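Local structure of glutamate racemase (2JFN) at residues P22-F27 with P45-I50; P84-V89 with P244-A249; L160-M165 with K184-P189; K194-T199 with V217-T222. The protein is an alpha/beta protein of the Asp/Glu/hydantoin racemase family, modelled with glutamic acid and uridine-5'-diphosphate-N-acetylmuramoyl-L-alanine bound. One frame throughout, in Å; residues are numbered along the deposited sequence.

Contact 1: residues P22-F27 with P45-I50; sequences PTVLVF and PDLHYI
I50 buries the most surface where strand segment 22-27 meets 45-50, and it does so with backbone and side chain alike. Its N donates to V24 O (2.9 Å) and its O accepts from V26 N (2.9 Å), so the two neighbours of its bridge partner L25 hold it in the manner of a parallel sheet. With CG1 anti to the carbonyl carbon (chi1 -63°), the ethyl arm turns back toward T23, and CD1 presses on T23 CG2 at 3.4 Å, closer than two methyls usually come. The CG2 branch of I50 instead meets L25 CD1 at 3.9 Å.

V24 serves the opposite face. Its N bonds to H48 O, while CG2 reaches down the strand to L47 CD1, 3.7 Å away, and CB approaches the Y49 ring at CD2. L47 CB lies over one face of that ring, toward its rim, and the ring's hydroxyl is hydrogen-bonded to L44 O.

On the face of I50, T23 and H48 run side by side. T23 OG1 sits in the imidazole plane, at the ring edge, 2.9 Å from H48 ND1, and either atom could be the donor. This bond would oppose rotation of the ring, which Y83 also meets edge-to-face.

V79 of helix 65-82 packs on L25 and I50; Y37 and I40 of helix 33-43 lie on the face of V26 and Y49. Strand 21-28, helix 33-43 and strand 48-53 thus form a beta-alpha-beta crossover whose strands are direct neighbours, a basic unit of parallel alpha/beta folds.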
loop_
_atom_site.group_PDB
_atom_site.type_symbol
_atom_site.label_atom_id
_atom_site.label_comp_id
_atom_site.label_asym_id
_atom_site.label_seq_id
_atom_site.Cartn_x
_atom_site.Cartn_y
_atom_site.Cartn_z
ATOM N N PRO A 22 19.230 -8.172 6.607
ATOM C CA PRO A 22 18.825 -7.843 5.240
ATOM C C PRO A 22 18.066 -6.526 5.137
ATOM O O PRO A 22 17.197 -6.213 5.951
ATOM C CB PRO A 22 17.994 -9.056 4.812
ATOM C CG PRO A 22 17.543 -9.661 6.101
ATOM C CD PRO A 22 18.734 -9.501 6.998
ATOM N N THR A 23 18.436 -5.753 4.127
ATOM C CA THR A 23 17.837 -4.454 3.875
ATOM C C THR A 23 16.592 -4.617 3.021
ATOM O O THR A 23 16.648 -5.142 1.908
ATOM C CB THR A 23 18.839 -3.536 3.145
ATOM O OG1 THR A 23 19.958 -3.285 4.005
ATOM C CG2 THR A 23 18.177 -2.220 2.758
ATOM N N VAL A 24 15.465 -4.164 3.554
ATOM C CA VAL A 24 14.203 -4.246 2.843
ATOM C C VAL A 24 13.587 -2.873 2.629
ATOM O O VAL A 24 13.418 -2.097 3.570
ATOM C CB VAL A 24 13.195 -5.130 3.607
ATOM C CG1 VAL A 24 11.830 -5.056 2.949
ATOM C CG2 VAL A 24 13.695 -6.573 3.626
ATOM N N LEU A 25 13.254 -2.585 1.378
ATOM C CA LEU A 25 12.630 -1.322 1.028
ATOM C C LEU A 25 11.127 -1.511 0.910
ATOM O O LEU A 25 10.666 -2.471 0.297
ATOM C CB LEU A 25 13.157 -0.809 -0.317
ATOM C CG LEU A 25 12.339 0.321 -0.957
ATOM C CD1 LEU A 25 12.434 1.588 -0.100
ATOM C CD2 LEU A 25 12.853 0.589 -2.377
ATOM N N VAL A 26 10.373 -0.603 1.521
ATOM C CA VAL A 26 8.922 -0.610 1.420
ATOM C C VAL A 26 8.607 0.763 0.807
ATOM O O VAL A 26 8.936 1.803 1.392
ATOM C CB VAL A 26 8.232 -0.751 2.793
ATOM C CG1 VAL A 26 6.722 -0.730 2.609
ATOM C CG2 VAL A 26 8.659 -2.074 3.464
ATOM N N PHE A 27 8.002 0.753 -0.378
ATOM C CA PHE A 27 7.674 1.977 -1.109
ATOM C C PHE A 27 6.187 2.232 -1.330
ATOM O O PHE A 27 5.406 1.304 -1.526
ATOM C CB PHE A 27 8.347 1.954 -2.486
ATOM C CG PHE A 27 7.873 3.051 -3.412
ATOM C CD1 PHE A 27 8.420 4.331 -3.337
ATOM C CD2 PHE A 27 6.839 2.818 -4.313
ATOM C CE1 PHE A 27 7.940 5.364 -4.143
ATOM C CE2 PHE A 27 6.349 3.845 -5.125
ATOM C CZ PHE A 27 6.899 5.119 -5.039
ATOM N N PRO A 45 10.711 -8.584 12.474
ATOM C CA PRO A 45 11.083 -7.406 13.265
ATOM C C PRO A 45 12.522 -6.888 13.306
ATOM O O PRO A 45 12.741 -5.733 13.679
ATOM C CB PRO A 45 10.573 -7.767 14.660
ATOM C CG PRO A 45 10.779 -9.243 14.707
ATOM C CD PRO A 45 10.267 -9.683 13.354
ATOM N N ASP A 46 13.503 -7.698 12.921
ATOM C CA ASP A 46 14.889 -7.239 13.010
ATOM C C ASP A 46 15.564 -6.773 11.721
ATOM O O ASP A 46 16.749 -6.450 11.736
ATOM C CB ASP A 46 15.759 -8.329 13.651
ATOM C CG ASP A 46 15.241 -8.763 15.009
ATOM O OD1 ASP A 46 15.115 -7.896 15.903
ATOM O OD2 ASP A 46 14.962 -9.974 15.182
ATOM N N LEU A 47 14.826 -6.725 10.618
ATOM C CA LEU A 47 15.410 -6.308 9.346
ATOM C C LEU A 47 15.819 -4.842 9.342
ATOM O O LEU A 47 15.435 -4.074 10.228
ATOM C CB LEU A 47 14.414 -6.543 8.208
ATOM C CG LEU A 47 13.797 -7.936 8.099
ATOM C CD1 LEU A 47 12.860 -7.978 6.912
ATOM C CD2 LEU A 47 14.894 -8.975 7.952
ATOM N N HIS A 48 16.625 -4.464 8.355
ATOM C CA HIS A 48 17.038 -3.072 8.199
ATOM C C HIS A 48 16.019 -2.517 7.215
ATOM O O HIS A 48 16.137 -2.724 6.005
ATOM C CB HIS A 48 18.431 -2.950 7.578
ATOM C CG HIS A 48 18.773 -1.553 7.150
ATOM N ND1 HIS A 48 19.360 -1.267 5.934
ATOM C CD2 HIS A 48 18.620 -0.364 7.780
ATOM C CE1 HIS A 48 19.554 0.037 5.836
ATOM N NE2 HIS A 48 19.114 0.607 6.944
ATOM N N TYR A 49 15.016 -1.829 7.738
ATOM C CA TYR A 49 13.968 -1.285 6.892
ATOM C C TYR A 49 14.216 0.127 6.382
ATOM O O TYR A 49 14.747 0.990 7.089
ATOM C CB TYR A 49 12.622 -1.301 7.627
ATOM C CG TYR A 49 12.042 -2.679 7.864
ATOM C CD1 TYR A 49 12.175 -3.314 9.098
ATOM C CD2 TYR A 49 11.332 -3.336 6.856
ATOM C CE1 TYR A 49 11.606 -4.578 9.333
ATOM C CE2 TYR A 49 10.765 -4.594 7.073
ATOM C CZ TYR A 49 10.904 -5.207 8.316
ATOM O OH TYR A 49 10.322 -6.442 8.530
ATOM N N ILE A 50 13.827 0.339 5.136
ATOM C CA ILE A 50 13.918 1.643 4.510
ATOM C C ILE A 50 12.510 1.915 4.010
ATOM O O ILE A 50 11.950 1.109 3.260
ATOM C CB ILE A 50 14.852 1.645 3.287
ATOM C CG1 ILE A 50 16.285 1.308 3.710
ATOM C CG2 ILE A 50 14.803 3.013 2.605
ATOM C CD1 ILE A 50 17.190 0.977 2.531
#

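Contact 2: residues P84-V89 with P244-A249; sequences PLALAV and PDAKSA
A246 N reaches back to P244 O at 2.7 Å, closing an inverse gamma turn centred on D245, and this tight bend presents both P244 and A246 to residues 84-86. No hydrogen bond runs between the two segments themselves; the fit is one of small apolar groups against backbone.

The methyl of A246 does most of the work. Its CB comes side-on to the carbonyl of L85, 3.5 Å from L85 C and equally near L85 O, and touches the P84 ring at CB, 4.0 Å away. A86, the next residue, adds its own methyl: its CB rests 3.5 Å from A246 O and 4.2 Å from A246 CB. Thus the two alanines lie against each other as well as against the main chain, with 4.8 Å between A86 CA and A246 CA.

P244 extends the contact with its ring, CD lying 3.5 Å from A86 O and CG 3.8 Å from L85 O.

What joins the two segments by hydrogen bonds is a third piece of chain. T23, on strand 21-28, makes backbone bonds to both A86 and A246. From there, strand 87-90 continues beside strand 21-28 in parallel, whereas strand 247-248 runs antiparallel to it, with S248 packed on T23 and H48. Helix 228-241 covers L87 through T235 and L238.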
loop_
_atom_site.group_PDB
_atom_site.type_symbol
_atom_site.label_atom_id
_atom_site.label_comp_id
_atom_site.label_asym_id
_atom_site.label_seq_id
_atom_site.Cartn_x
_atom_site.Cartn_y
_atom_site.Cartn_z
ATOM N N PRO A 84 22.391 -1.201 -0.722
ATOM C CA PRO A 84 22.088 -2.332 -1.601
ATOM C C PRO A 84 20.832 -2.949 -0.976
ATOM O O PRO A 84 20.709 -2.991 0.247
ATOM C CB PRO A 84 23.312 -3.227 -1.438
ATOM C CG PRO A 84 24.423 -2.218 -1.260
ATOM C CD PRO A 84 23.805 -1.220 -0.298
ATOM N N LEU A 85 19.904 -3.415 -1.800
ATOM C CA LEU A 85 18.657 -3.972 -1.284
ATOM C C LEU A 85 18.566 -5.486 -1.391
ATOM O O LEU A 85 18.996 -6.072 -2.374
ATOM C CB LEU A 85 17.471 -3.356 -2.032
ATOM C CG LEU A 85 17.379 -1.829 -2.081
ATOM C CD1 LEU A 85 16.220 -1.399 -2.980
ATOM C CD2 LEU A 85 17.206 -1.291 -0.674
ATOM N N ALA A 86 18.016 -6.117 -0.362
ATOM C CA ALA A 86 17.826 -7.559 -0.385
ATOM C C ALA A 86 16.466 -7.801 -1.047
ATOM O O ALA A 86 16.252 -8.808 -1.718
ATOM C CB ALA A 86 17.834 -8.118 1.044
ATOM N N LEU A 87 15.552 -6.850 -0.881
ATOM C CA LEU A 87 14.214 -6.974 -1.443
ATOM C C LEU A 87 13.471 -5.647 -1.356
ATOM O O LEU A 87 13.719 -4.849 -0.452
ATOM C CB LEU A 87 13.446 -8.054 -0.667
ATOM C CG LEU A 87 11.951 -8.302 -0.886
ATOM C CD1 LEU A 87 11.620 -9.709 -0.396
ATOM C CD2 LEU A 87 11.113 -7.266 -0.134
ATOM N N ALA A 88 12.563 -5.420 -2.298
ATOM C CA ALA A 88 11.762 -4.204 -2.322
ATOM C C ALA A 88 10.282 -4.538 -2.478
ATOM O O ALA A 88 9.904 -5.434 -3.239
ATOM C CB ALA A 88 12.205 -3.303 -3.461
ATOM N N VAL A 89 9.449 -3.807 -1.751
ATOM C CA VAL A 89 8.007 -4.000 -1.807
ATOM C C VAL A 89 7.334 -2.745 -2.336
ATOM O O VAL A 89 7.515 -1.658 -1.788
ATOM C CB VAL A 89 7.416 -4.282 -0.409
ATOM C CG1 VAL A 89 5.919 -4.552 -0.529
ATOM C CG2 VAL A 89 8.138 -5.453 0.245
ATOM N N PRO A 244 19.341 -11.527 -2.369
ATOM C CA PRO A 244 20.805 -11.551 -2.316
ATOM C C PRO A 244 21.245 -11.102 -0.924
ATOM O O PRO A 244 20.466 -10.484 -0.195
ATOM C CB PRO A 244 21.205 -10.561 -3.410
ATOM C CG PRO A 244 20.073 -9.560 -3.379
ATOM C CD PRO A 244 18.861 -10.457 -3.266
ATOM N N ASP A 245 22.484 -11.415 -0.556
ATOM C CA ASP A 245 23.019 -11.054 0.756
ATOM C C ASP A 245 23.299 -9.557 0.901
ATOM O O ASP A 245 24.455 -9.142 1.002
ATOM C CB ASP A 245 24.313 -11.839 1.025
ATOM C CG ASP A 245 24.801 -11.690 2.455
ATOM O OD1 ASP A 245 26.004 -11.912 2.709
ATOM O OD2 ASP A 245 23.980 -11.363 3.336
ATOM N N ALA A 246 22.243 -8.747 0.917
ATOM C CA ALA A 246 22.382 -7.300 1.062
ATOM C C ALA A 246 21.879 -6.907 2.447
ATOM O O ALA A 246 20.672 -6.874 2.693
ATOM C CB ALA A 246 21.574 -6.584 -0.020
ATOM N N LYS A 247 22.805 -6.599 3.348
ATOM C CA LYS A 247 22.442 -6.248 4.715
ATOM C C LYS A 247 23.190 -5.044 5.270
ATOM O O LYS A 247 24.223 -4.639 4.743
ATOM C CB LYS A 247 22.686 -7.454 5.623
ATOM C CG LYS A 247 24.102 -8.005 5.536
ATOM C CD LYS A 247 24.268 -9.252 6.399
ATOM C CE LYS A 247 25.640 -9.877 6.203
ATOM N NZ LYS A 247 26.730 -8.921 6.548
ATOM N N SER A 248 22.664 -4.489 6.355
ATOM C CA SER A 248 23.265 -3.337 7.006
ATOM C C SER A 248 22.953 -3.344 8.502
ATOM O O SER A 248 21.962 -3.931 8.938
ATOM C CB SER A 248 22.734 -2.045 6.370
ATOM O OG SER A 248 23.203 -0.900 7.054
ATOM N N ALA A 249 23.806 -2.692 9.285
ATOM C CA ALA A 249 23.599 -2.619 10.724
ATOM C C ALA A 249 23.002 -1.263 11.096
ATOM O O ALA A 249 22.648 -1.029 12.251
ATOM C CB ALA A 249 24.921 -2.845 11.464
#

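Contact 3: residues L160-M165 with K184-P189; sequences LGSAEM and KRILRP
L160, near the end of strand 156-161, starts the contact by turning its side chain roughly at right angles to those of I186 and L187. Its CD1 lies 4.0 Å from L187 CD2 and 3.9 Å from I186 O, so one methyl covers both a leucine branch and the main-chain carbonyl of I186.

S162 follows as the N-cap of the next helix. Its OG, anti to the backbone N (chi1 174°), accepts from M165 N at 3.0 Å with an N-H...O angle of 149°. The same oxygen touches I186 CG2 at 3.6 Å, so the capping hydroxyl is also part of the apolar packing.

At E164 the extended chain lies obliquely across the tip of I186: CB, CG and CD all come near CD1, with E164 CD at 3.8 Å. The whole length of this exposed side chain, carboxylate included, lies against the isoleucine.

M165 bends at chi3 (-76°), which brings CE to I186 CG2 (3.9 Å) and within 4.3 Å of L187 CD2. I186, met by S162, E164 and M165 and crossed by L160, is the residue most covered here.

Strand 156-161 is an outermost strand of the four-stranded parallel sheet, bonded through L160 to L132 and A134 of strand 129-134. L133 of that strand touches both L160 and L187, while helix 211-217 packs L214 against M165 and L187.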
loop_
_atom_site.group_PDB
_atom_site.type_symbol
_atom_site.label_atom_id
_atom_site.label_comp_id
_atom_site.label_asym_id
_atom_site.label_seq_id
_atom_site.Cartn_x
_atom_site.Cartn_y
_atom_site.Cartn_z
ATOM N N LEU A 160 -15.998 0.531 -5.438
ATOM C CA LEU A 160 -16.160 1.885 -4.941
ATOM C C LEU A 160 -14.771 2.527 -4.882
ATOM O O LEU A 160 -13.947 2.178 -4.035
ATOM C CB LEU A 160 -16.816 1.858 -3.554
ATOM C CG LEU A 160 -17.490 3.142 -3.072
ATOM C CD1 LEU A 160 -18.328 2.842 -1.832
ATOM C CD2 LEU A 160 -16.442 4.203 -2.777
ATOM N N GLY A 161 -14.511 3.447 -5.808
ATOM C CA GLY A 161 -13.224 4.124 -5.850
ATOM C C GLY A 161 -13.314 5.481 -5.181
ATOM O O GLY A 161 -14.209 6.269 -5.487
ATOM N N SER A 162 -12.392 5.767 -4.269
ATOM C CA SER A 162 -12.422 7.046 -3.569
ATOM C C SER A 162 -11.058 7.667 -3.314
ATOM O O SER A 162 -10.291 7.183 -2.483
ATOM C CB SER A 162 -13.147 6.896 -2.226
ATOM O OG SER A 162 -13.061 8.097 -1.474
ATOM N N ALA A 163 -10.768 8.753 -4.021
ATOM C CA ALA A 163 -9.508 9.451 -3.836
ATOM C C ALA A 163 -9.589 10.198 -2.500
ATOM O O ALA A 163 -8.580 10.424 -1.836
ATOM C CB ALA A 163 -9.286 10.435 -4.977
ATOM N N GLU A 164 -10.804 10.569 -2.105
ATOM C CA GLU A 164 -10.999 11.287 -0.852
ATOM C C GLU A 164 -10.607 10.434 0.357
ATOM O O GLU A 164 -10.064 10.936 1.345
ATOM C CB GLU A 164 -12.457 11.723 -0.716
ATOM C CG GLU A 164 -12.706 12.619 0.487
ATOM C CD GLU A 164 -14.141 13.104 0.576
ATOM O OE1 GLU A 164 -14.888 12.955 -0.418
ATOM O OE2 GLU A 164 -14.515 13.646 1.639
ATOM N N MET A 165 -10.883 9.139 0.285
ATOM C CA MET A 165 -10.537 8.267 1.400
ATOM C C MET A 165 -9.017 8.215 1.560
ATOM O O MET A 165 -8.499 8.112 2.675
ATOM C CB MET A 165 -11.100 6.867 1.167
ATOM C CG MET A 165 -11.150 6.032 2.436
ATOM S SD MET A 165 -11.923 4.422 2.184
ATOM C CE MET A 165 -13.638 4.872 2.111
ATOM N N LYS A 184 -19.067 8.303 5.995
ATOM C CA LYS A 184 -20.432 7.841 5.766
ATOM C C LYS A 184 -20.925 8.311 4.406
ATOM O O LYS A 184 -21.638 7.592 3.711
ATOM C CB LYS A 184 -21.370 8.373 6.855
ATOM C CG LYS A 184 -21.122 7.786 8.229
ATOM C CD LYS A 184 -21.966 8.479 9.288
ATOM C CE LYS A 184 -21.610 7.985 10.680
ATOM N NZ LYS A 184 -22.347 8.745 11.741
ATOM N N ARG A 185 -20.546 9.529 4.043
ATOM C CA ARG A 185 -20.949 10.103 2.768
ATOM C C ARG A 185 -20.319 9.303 1.634
ATOM O O ARG A 185 -20.989 8.917 0.675
ATOM C CB ARG A 185 -20.496 11.565 2.691
ATOM C CG ARG A 185 -20.847 12.249 1.379
ATOM C CD ARG A 185 -22.357 12.377 1.202
ATOM N NE ARG A 185 -22.691 12.772 -0.164
ATOM C CZ ARG A 185 -22.550 11.981 -1.222
ATOM N NH1 ARG A 185 -22.085 10.746 -1.075
ATOM N NH2 ARG A 185 -22.857 12.430 -2.431
ATOM N N ILE A 186 -19.021 9.049 1.754
ATOM C CA ILE A 186 -18.315 8.285 0.736
ATOM C C ILE A 186 -18.937 6.894 0.599
ATOM O O ILE A 186 -19.107 6.388 -0.509
ATOM C CB ILE A 186 -16.814 8.141 1.101
ATOM C CG1 ILE A 186 -16.147 9.523 1.106
ATOM C CG2 ILE A 186 -16.122 7.201 0.115
ATOM C CD1 ILE A 186 -14.700 9.513 1.591
ATOM N N LEU A 187 -19.287 6.283 1.728
ATOM C CA LEU A 187 -19.869 4.943 1.727
ATOM C C LEU A 187 -21.399 4.913 1.616
ATOM O O LEU A 187 -22.006 3.845 1.683
ATOM C CB LEU A 187 -19.428 4.191 2.996
ATOM C CG LEU A 187 -17.918 3.948 3.130
ATOM C CD1 LEU A 187 -17.572 3.485 4.541
ATOM C CD2 LEU A 187 -17.483 2.914 2.109
ATOM N N ARG A 188 -22.012 6.078 1.424
ATOM C CA ARG A 188 -23.468 6.168 1.326
ATOM C C ARG A 188 -24.052 5.111 0.383
ATOM O O ARG A 188 -24.998 4.418 0.742
ATOM C CB ARG A 188 -23.895 7.583 0.886
ATOM C CG ARG A 188 -25.388 7.884 1.128
ATOM C CD ARG A 188 -25.746 9.344 0.844
ATOM N NE ARG A 188 -25.764 9.655 -0.586
ATOM C CZ ARG A 188 -26.165 10.818 -1.092
ATOM N NH1 ARG A 188 -26.578 11.788 -0.289
ATOM N NH2 ARG A 188 -26.167 11.011 -2.402
ATOM N N PRO A 189 -23.477 4.955 -0.826
ATOM C CA PRO A 189 -23.977 3.962 -1.783
ATOM C C PRO A 189 -24.181 2.590 -1.145
ATOM O O PRO A 189 -25.202 1.929 -1.365
ATOM C CB PRO A 189 -22.880 3.924 -2.843
ATOM C CG PRO A 189 -22.340 5.304 -2.822
ATOM C CD PRO A 189 -22.270 5.622 -1.349
#

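Contact 4: residues K194-T199 with V217-T222; sequences KEPPDT and VLPEGT
D198 and T222 bring the two irregular segments nearest, their CA atoms 4.6 Å apart, yet no direct hydrogen bond passes between 194-199 and 217-222. The second segment folds into a type II beta turn from P219 to T222, closed by T222 N to P219 O at 3.2 Å, with G221 taking the positive phi (82°) of its third position. A water joins the backbones instead, donating to D198 O (3.0 Å) and to G221 O (2.7 Å).

Both segments are loops leading into neighbouring strands, 199-202 and 223-225, of the four-stranded parallel sheet of an alpha/beta fold, and D198 is already backbone-bonded to R223, just ahead of strand 199-202.

With T222 OG1 set beside its own backbone N (chi1 -54°), the hydroxyl donates to P219 O at 2.6 Å, giving that carbonyl a second donor. A second water donates to T222 OG1 and reaches P197 O and E220 O weakly. Nearer the start of both segments, the rings of P196 and P219 lie alongside and point opposite ways, CG to CG at 3.6 Å. D198 OD1 receives T199 OG1 (2.9 Å) from above the carboxylate plane and is also hydrogen-bonded to T125 OG1, while OD2 takes the backbone N of A126 and N127.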
loop_
_atom_site.group_PDB
_atom_site.type_symbol
_atom_site.label_atom_id
_atom_site.label_comp_id
_atom_site.label_asym_id
_atom_site.label_seq_id
_atom_site.Cartn_x
_atom_site.Cartn_y
_atom_site.Cartn_z
ATOM N N LYS A 194 -29.823 -2.921 0.243
ATOM C CA LYS A 194 -30.667 -3.847 0.995
ATOM C C LYS A 194 -29.730 -4.862 1.648
ATOM O O LYS A 194 -29.812 -5.141 2.846
ATOM C CB LYS A 194 -31.643 -4.579 0.060
ATOM C CG LYS A 194 -32.575 -5.547 0.789
ATOM C CD LYS A 194 -32.721 -6.904 0.082
ATOM C CE LYS A 194 -33.760 -6.913 -1.042
ATOM N NZ LYS A 194 -33.367 -6.192 -2.289
ATOM N N GLU A 195 -28.834 -5.411 0.838
ATOM C CA GLU A 195 -27.862 -6.379 1.325
ATOM C C GLU A 195 -26.460 -5.929 0.930
ATOM O O GLU A 195 -25.975 -6.249 -0.154
ATOM C CB GLU A 195 -28.144 -7.765 0.746
ATOM C CG GLU A 195 -27.093 -8.789 1.146
ATOM C CD GLU A 195 -27.541 -10.215 0.927
ATOM O OE1 GLU A 195 -28.051 -10.522 -0.174
ATOM O OE2 GLU A 195 -27.374 -11.031 1.860
ATOM N N PRO A 196 -25.796 -5.165 1.806
ATOM C CA PRO A 196 -24.443 -4.688 1.504
ATOM C C PRO A 196 -23.439 -5.834 1.522
ATOM O O PRO A 196 -23.743 -6.932 1.991
ATOM C CB PRO A 196 -24.190 -3.667 2.611
ATOM C CG PRO A 196 -24.911 -4.267 3.775
ATOM C CD PRO A 196 -26.220 -4.736 3.152
ATOM N N PRO A 197 -22.225 -5.596 1.001
ATOM C CA PRO A 197 -21.201 -6.648 0.982
ATOM C C PRO A 197 -20.915 -7.112 2.400
ATOM O O PRO A 197 -20.871 -6.297 3.316
ATOM C CB PRO A 197 -19.982 -5.941 0.379
ATOM C CG PRO A 197 -20.565 -4.817 -0.400
ATOM C CD PRO A 197 -21.688 -4.333 0.471
ATOM N N ASP A 198 -20.727 -8.410 2.603
ATOM C CA ASP A 198 -20.409 -8.876 3.943
ATOM C C ASP A 198 -18.883 -8.972 4.056
ATOM O O ASP A 198 -18.330 -9.192 5.135
ATOM C CB ASP A 198 -21.096 -10.225 4.233
ATOM C CG ASP A 198 -20.470 -11.401 3.493
ATOM O OD1 ASP A 198 -19.766 -11.193 2.478
ATOM O OD2 ASP A 198 -20.709 -12.554 3.936
ATOM N N THR A 199 -18.212 -8.761 2.929
ATOM C CA THR A 199 -16.749 -8.808 2.867
ATOM C C THR A 199 -16.254 -7.620 2.035
ATOM O O THR A 199 -16.680 -7.439 0.900
ATOM C CB THR A 199 -16.284 -10.123 2.215
ATOM O OG1 THR A 199 -16.911 -11.228 2.883
ATOM C CG2 THR A 199 -14.770 -10.275 2.328
ATOM N N VAL A 217 -18.365 2.888 10.627
ATOM C CA VAL A 217 -19.320 3.333 9.622
ATOM C C VAL A 217 -19.997 2.208 8.850
ATOM O O VAL A 217 -21.187 2.284 8.553
ATOM C CB VAL A 217 -18.625 4.286 8.611
ATOM C CG1 VAL A 217 -19.593 4.706 7.515
ATOM C CG2 VAL A 217 -18.097 5.500 9.340
ATOM N N LEU A 218 -19.239 1.168 8.515
ATOM C CA LEU A 218 -19.784 0.048 7.754
ATOM C C LEU A 218 -20.790 -0.775 8.553
ATOM O O LEU A 218 -20.693 -0.883 9.778
ATOM C CB LEU A 218 -18.654 -0.871 7.273
ATOM C CG LEU A 218 -17.664 -0.317 6.239
ATOM C CD1 LEU A 218 -16.452 -1.231 6.171
ATOM C CD2 LEU A 218 -18.333 -0.201 4.873
ATOM N N PRO A 219 -21.777 -1.369 7.863
ATOM C CA PRO A 219 -22.790 -2.186 8.535
ATOM C C PRO A 219 -22.176 -3.312 9.356
ATOM O O PRO A 219 -21.188 -3.932 8.950
ATOM C CB PRO A 219 -23.653 -2.703 7.383
ATOM C CG PRO A 219 -22.754 -2.620 6.192
ATOM C CD PRO A 219 -22.026 -1.320 6.413
ATOM N N GLU A 220 -22.771 -3.565 10.515
ATOM C CA GLU A 220 -22.304 -4.600 11.429
ATOM C C GLU A 220 -22.012 -5.891 10.671
ATOM O O GLU A 220 -22.696 -6.213 9.696
ATOM C CB GLU A 220 -23.373 -4.883 12.488
ATOM C CG GLU A 220 -24.195 -3.668 12.898
ATOM C CD GLU A 220 -25.502 -4.059 13.577
ATOM O OE1 GLU A 220 -25.447 -4.661 14.672
ATOM O OE2 GLU A 220 -26.585 -3.770 13.010
ATOM N N GLY A 221 -20.993 -6.619 11.115
ATOM C CA GLY A 221 -20.657 -7.880 10.480
ATOM C C GLY A 221 -19.815 -7.835 9.218
ATOM O O GLY A 221 -19.488 -8.886 8.666
ATOM N N THR A 222 -19.466 -6.641 8.748
ATOM C CA THR A 222 -18.645 -6.529 7.545
ATOM C C THR A 222 -17.209 -6.927 7.875
ATOM O O THR A 222 -16.618 -6.427 8.835
ATOM C CB THR A 222 -18.630 -5.090 6.979
ATOM O OG1 THR A 222 -19.975 -4.629 6.765
ATOM C CG2 THR A 222 -17.881 -5.065 5.656
HETATM O O HOH W 1 -22.285 -6.537 6.395
HETATM O O HOH W 2 -19.003 -11.166 7.248
#

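In the fold
The four contacts fall into two pairs on opposite sides of the chain's centre. Contacts 1 and 2, centres about 7 Å apart, share one sheet: L25 O lies 2.7 Å from V89 N, a probable hydrogen bond. Contacts 3 and 4, centres about 14 Å apart, meet by packing, with L187 CD1 3.8 Å from L218 CD2. Between the pairs the separation is large, about 33 Å from the centre of contact 1 to that of contact 3. Glutamic acid is bound between: the side chains of V26 and M165 each lie about 10 Å from it. In sequence, contacts 3 and 4 are nested inside the loop closed by contact 2.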